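Local atomic coordinates of probable 2-phosphosulfolactate phosphatase (Clostridium acetobutylicum, PDB entry 1VR0), a protein that probably catalyses the magnesium-dependent hydrolysis of (2R)-O-phospho-3-sulfolactate to (2R)-3-sulfolactate and phosphate. Residues Asp76-Gly81 against Gly90-Asn95. Sequence-based numbering, arbitrary orientation.
With 3SL ((2R)-3-sulfolactic acid), chain E.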
ATOM      1  N   ASP A  76      -4.074  15.111 -37.765  1.00 40.25           N
ATOM      2  CA  ASP A  76      -3.368  13.900 -37.327  1.00 40.68           C
ATOM      3  C   ASP A  76      -3.707  13.423 -35.923  1.00 40.51           C
ATOM      4  O   ASP A  76      -3.079  12.466 -35.442  1.00 40.48           O
ATOM      5  CB  ASP A  76      -1.837  14.132 -37.370  1.00 41.26           C
ATOM      6  CG  ASP A  76      -1.308  14.233 -38.771  1.00 41.83           C
ATOM      7  OD1 ASP A  76      -1.644  13.331 -39.593  1.00 42.29           O
ATOM      8  OD2 ASP A  76      -0.588  15.226 -39.038  1.00 42.70           O
ATOM      9  N   ALA A  77      -4.650  14.108 -35.270  1.00 40.25           N
ATOM     10  CA  ALA A  77      -5.044  13.807 -33.900  1.00 39.76           C
ATOM     11  C   ALA A  77      -6.136  12.774 -33.894  1.00 39.47           C
ATOM     12  O   ALA A  77      -7.002  12.827 -34.730  1.00 40.00           O
ATOM     13  CB  ALA A  77      -5.542  15.063 -33.214  1.00 39.65           C
ATOM     14  N   ILE A  78      -6.085  11.840 -32.956  1.00 39.32           N
ATOM     15  CA  ILE A  78      -7.180  10.919 -32.702  1.00 39.16           C
ATOM     16  C   ILE A  78      -7.529  10.898 -31.202  1.00 39.44           C
ATOM     17  O   ILE A  78      -6.680  11.192 -30.353  1.00 39.26           O
ATOM     18  CB  ILE A  78      -6.845   9.490 -33.188  1.00 39.14           C
ATOM     19  CG1 ILE A  78      -5.540   8.972 -32.573  1.00 39.43           C
ATOM     20  CG2 ILE A  78      -6.724   9.452 -34.713  1.00 38.78           C
ATOM     21  CD1 ILE A  78      -5.206   7.538 -32.981  1.00 39.38           C
ATOM     22  N   LEU A  79      -8.775  10.545 -30.891  1.00 39.46           N
ATOM     23  CA  LEU A  79      -9.293  10.531 -29.514  1.00 39.32           C
ATOM     24  C   LEU A  79      -9.518   9.108 -29.008  1.00 39.23           C
ATOM     25  O   LEU A  79     -10.320   8.364 -29.563  1.00 39.23           O
ATOM     26  CB  LEU A  79     -10.632  11.282 -29.454  1.00 39.23           C
ATOM     27  CG  LEU A  79     -10.585  12.807 -29.508  1.00 38.57           C
ATOM     28  CD1 LEU A  79     -11.952  13.360 -29.754  1.00 37.56           C
ATOM     29  CD2 LEU A  79     -10.023  13.377 -28.217  1.00 38.33           C
ATOM     30  N   GLY A  80      -8.844   8.750 -27.931  1.00 39.66           N
ATOM     31  CA  GLY A  80      -9.063   7.451 -27.273  1.00 39.80           C
ATOM     32  C   GLY A  80      -9.059   7.503 -25.751  1.00 39.62           C
ATOM     33  O   GLY A  80      -8.861   8.552 -25.160  1.00 38.90           O
ATOM     34  N   GLY A  81      -9.272   6.341 -25.136  1.00 40.27           N
ATOM     35  CA  GLY A  81      -9.377   6.190 -23.672  1.00 40.38           C
ATOM     36  C   GLY A  81     -10.708   5.611 -23.242  1.00 40.39           C
ATOM     37  O   GLY A  81     -11.377   4.923 -23.996  1.00 39.86           O
ATOM     38  N   GLY A  90     -18.343  10.172 -28.924  1.00 39.95           N
ATOM     39  CA  GLY A  90     -17.617  11.073 -29.825  1.00 39.60           C
ATOM     40  C   GLY A  90     -16.125  10.785 -30.016  1.00 39.84           C
ATOM     41  O   GLY A  90     -15.470  11.472 -30.802  1.00 40.01           O
ATOM     42  N   PHE A  91     -15.568   9.802 -29.302  1.00 39.64           N
ATOM     43  CA  PHE A  91     -14.137   9.460 -29.444  1.00 39.50           C
ATOM     44  C   PHE A  91     -13.946   8.505 -30.608  1.00 39.28           C
ATOM     45  O   PHE A  91     -14.905   7.939 -31.111  1.00 39.08           O
ATOM     46  CB  PHE A  91     -13.561   8.832 -28.146  1.00 39.69           C
ATOM     47  CG  PHE A  91     -13.103   9.837 -27.112  1.00 38.95           C
ATOM     48  CD1 PHE A  91     -13.719  11.079 -26.977  1.00 39.87           C
ATOM     49  CD2 PHE A  91     -12.061   9.534 -26.278  1.00 39.45           C
ATOM     50  CE1 PHE A  91     -13.288  11.997 -26.024  1.00 39.43           C
ATOM     51  CE2 PHE A  91     -11.612  10.460 -25.316  1.00 40.44           C
ATOM     52  CZ  PHE A  91     -12.234  11.692 -25.199  1.00 40.28           C
ATOM     53  N   ASP A  92     -12.697   8.330 -31.022  1.00 39.17           N
ATOM     54  CA  ASP A  92     -12.370   7.482 -32.164  1.00 39.09           C
ATOM     55  C   ASP A  92     -12.165   6.042 -31.722  1.00 39.60           C
ATOM     56  O   ASP A  92     -12.617   5.109 -32.389  1.00 39.38           O
ATOM     57  CB  ASP A  92     -11.125   8.030 -32.876  1.00 38.57           C
ATOM     58  CG  ASP A  92     -11.347   9.421 -33.429  1.00 37.55           C
ATOM     59  OD1 ASP A  92     -12.334   9.600 -34.160  1.00 38.62           O
ATOM     60  OD2 ASP A  92     -10.575  10.348 -33.123  1.00 34.04           O
ATOM     61  N   PHE A  93     -11.489   5.870 -30.591  1.00 39.81           N
ATOM     62  CA  PHE A  93     -11.197   4.562 -30.074  1.00 40.17           C
ATOM     63  C   PHE A  93     -11.443   4.504 -28.591  1.00 40.29           C
ATOM     64  O   PHE A  93     -11.675   5.515 -27.918  1.00 40.27           O
ATOM     65  CB  PHE A  93      -9.753   4.178 -30.411  1.00 41.04           C
ATOM     66  CG  PHE A  93      -9.490   4.187 -31.868  1.00 42.13           C
ATOM     67  CD1 PHE A  93     -10.095   3.219 -32.696  1.00 44.20           C
ATOM     68  CD2 PHE A  93      -8.730   5.190 -32.445  1.00 42.99           C
ATOM     69  CE1 PHE A  93      -9.928   3.234 -34.105  1.00 42.56           C
ATOM     70  CE2 PHE A  93      -8.555   5.227 -33.835  1.00 44.29           C
ATOM     71  CZ  PHE A  93      -9.169   4.226 -34.673  1.00 42.77           C
ATOM     72  N   SER A  94     -11.394   3.281 -28.095  1.00 40.24           N
ATOM     73  CA  SER A  94     -11.688   2.978 -26.718  1.00 39.93           C
ATOM     74  C   SER A  94     -10.351   2.785 -26.050  1.00 39.62           C
ATOM     75  O   SER A  94      -9.406   3.468 -26.432  1.00 39.49           O
ATOM     76  CB  SER A  94     -12.618   1.765 -26.695  1.00 39.62           C
ATOM     77  OG  SER A  94     -12.447   1.002 -25.553  1.00 40.91           O
ATOM     78  N   ASN A  95     -10.263   1.915 -25.047  1.00 39.71           N
ATOM     79  CA  ASN A  95      -9.003   1.693 -24.330  1.00 40.15           C
ATOM     80  C   ASN A  95      -8.493   0.241 -24.446  1.00 39.94           C
ATOM     81  O   ASN A  95      -7.794  -0.266 -23.578  1.00 39.61           O
ATOM     82  CB  ASN A  95      -9.115   2.149 -22.861  1.00 40.27           C
ATOM     83  CG  ASN A  95      -7.792   2.561 -22.311  1.00 40.99           C
ATOM     84  OD1 ASN A  95      -7.092   3.336 -22.945  1.00 47.25           O
ATOM     85  ND2 ASN A  95      -7.399   2.017 -21.176  1.00 40.39           N
TER
HETATM   86  O11 3SL E 300     -12.682   0.931 -14.742  1.00 73.89           O
HETATM   87  C1  3SL E 300     -12.335   0.331 -15.779  1.00 73.32           C
HETATM   88  O12 3SL E 300     -12.815  -0.759 -16.180  1.00 73.24           O
HETATM   89  C2  3SL E 300     -11.270   0.980 -16.579  1.00 73.16           C
HETATM   90  O2  3SL E 300     -10.315   1.502 -15.659  1.00 70.38           O
HETATM   91  C3  3SL E 300     -10.699  -0.065 -17.517  1.00 75.28           C
HETATM   92  S   3SL E 300      -9.330   0.478 -18.288  1.00 78.91           S
HETATM   93  O3S 3SL E 300      -9.669   0.916 -19.653  1.00 79.24           O
HETATM   94  O1S 3SL E 300      -8.488   1.415 -17.470  1.00 77.80           O
HETATM   95  O2S 3SL E 300      -8.499  -0.699 -18.568  1.00 82.36           O
HETATM   96  O   HOH W   1     -13.033   6.358 -25.711  1.00 33.50           O
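Both the backbone N and the backbone O of Leu-79 are bound by 90-95. Leu-79 O accepts two amides, Phe-93 N at 2.9 Å in the carbonyl plane and Asp-92 N at 2.8 Å, the latter more bent (139° at the hydrogen). Leu-79 N donates a nearly straight bond to Asp-92 OD2 (2.9 Å) on the anti side of the carboxylate; with Asp-92 CG beside its own backbone N (chi1 -62°), the carboxylate lies alongside the Leu-79 amide. The Leu-79 side chain crosses Phe-91 at about a right angle, with Leu-79 CB over one ring face, 3.9 Å from the Phe-91 centroid; the ring edge faces Gly-80 O. Toward the strand end, Gly-81 N donates a hydrogen bond to Ser-94 O from above the carbonyl plane, and a water donates to both Gly-81 O and Phe-93 O. Asn-95 sends ND2 to O3S of the sulfolactate (2.9 Å), a ligand also bound by Arg-41. Around this, Leu-79 packs on helix 63-73, and Tyr-100 OH is hydrogen-bonded to Ser-94 O. Strand 77-81 is an outermost strand of a three-stranded parallel sheet, paired with 109-113; 90-95 passes beside it in the same general sense, at 59°, bringing Asn-95 into the sulfolactate pocket of the ComB active site.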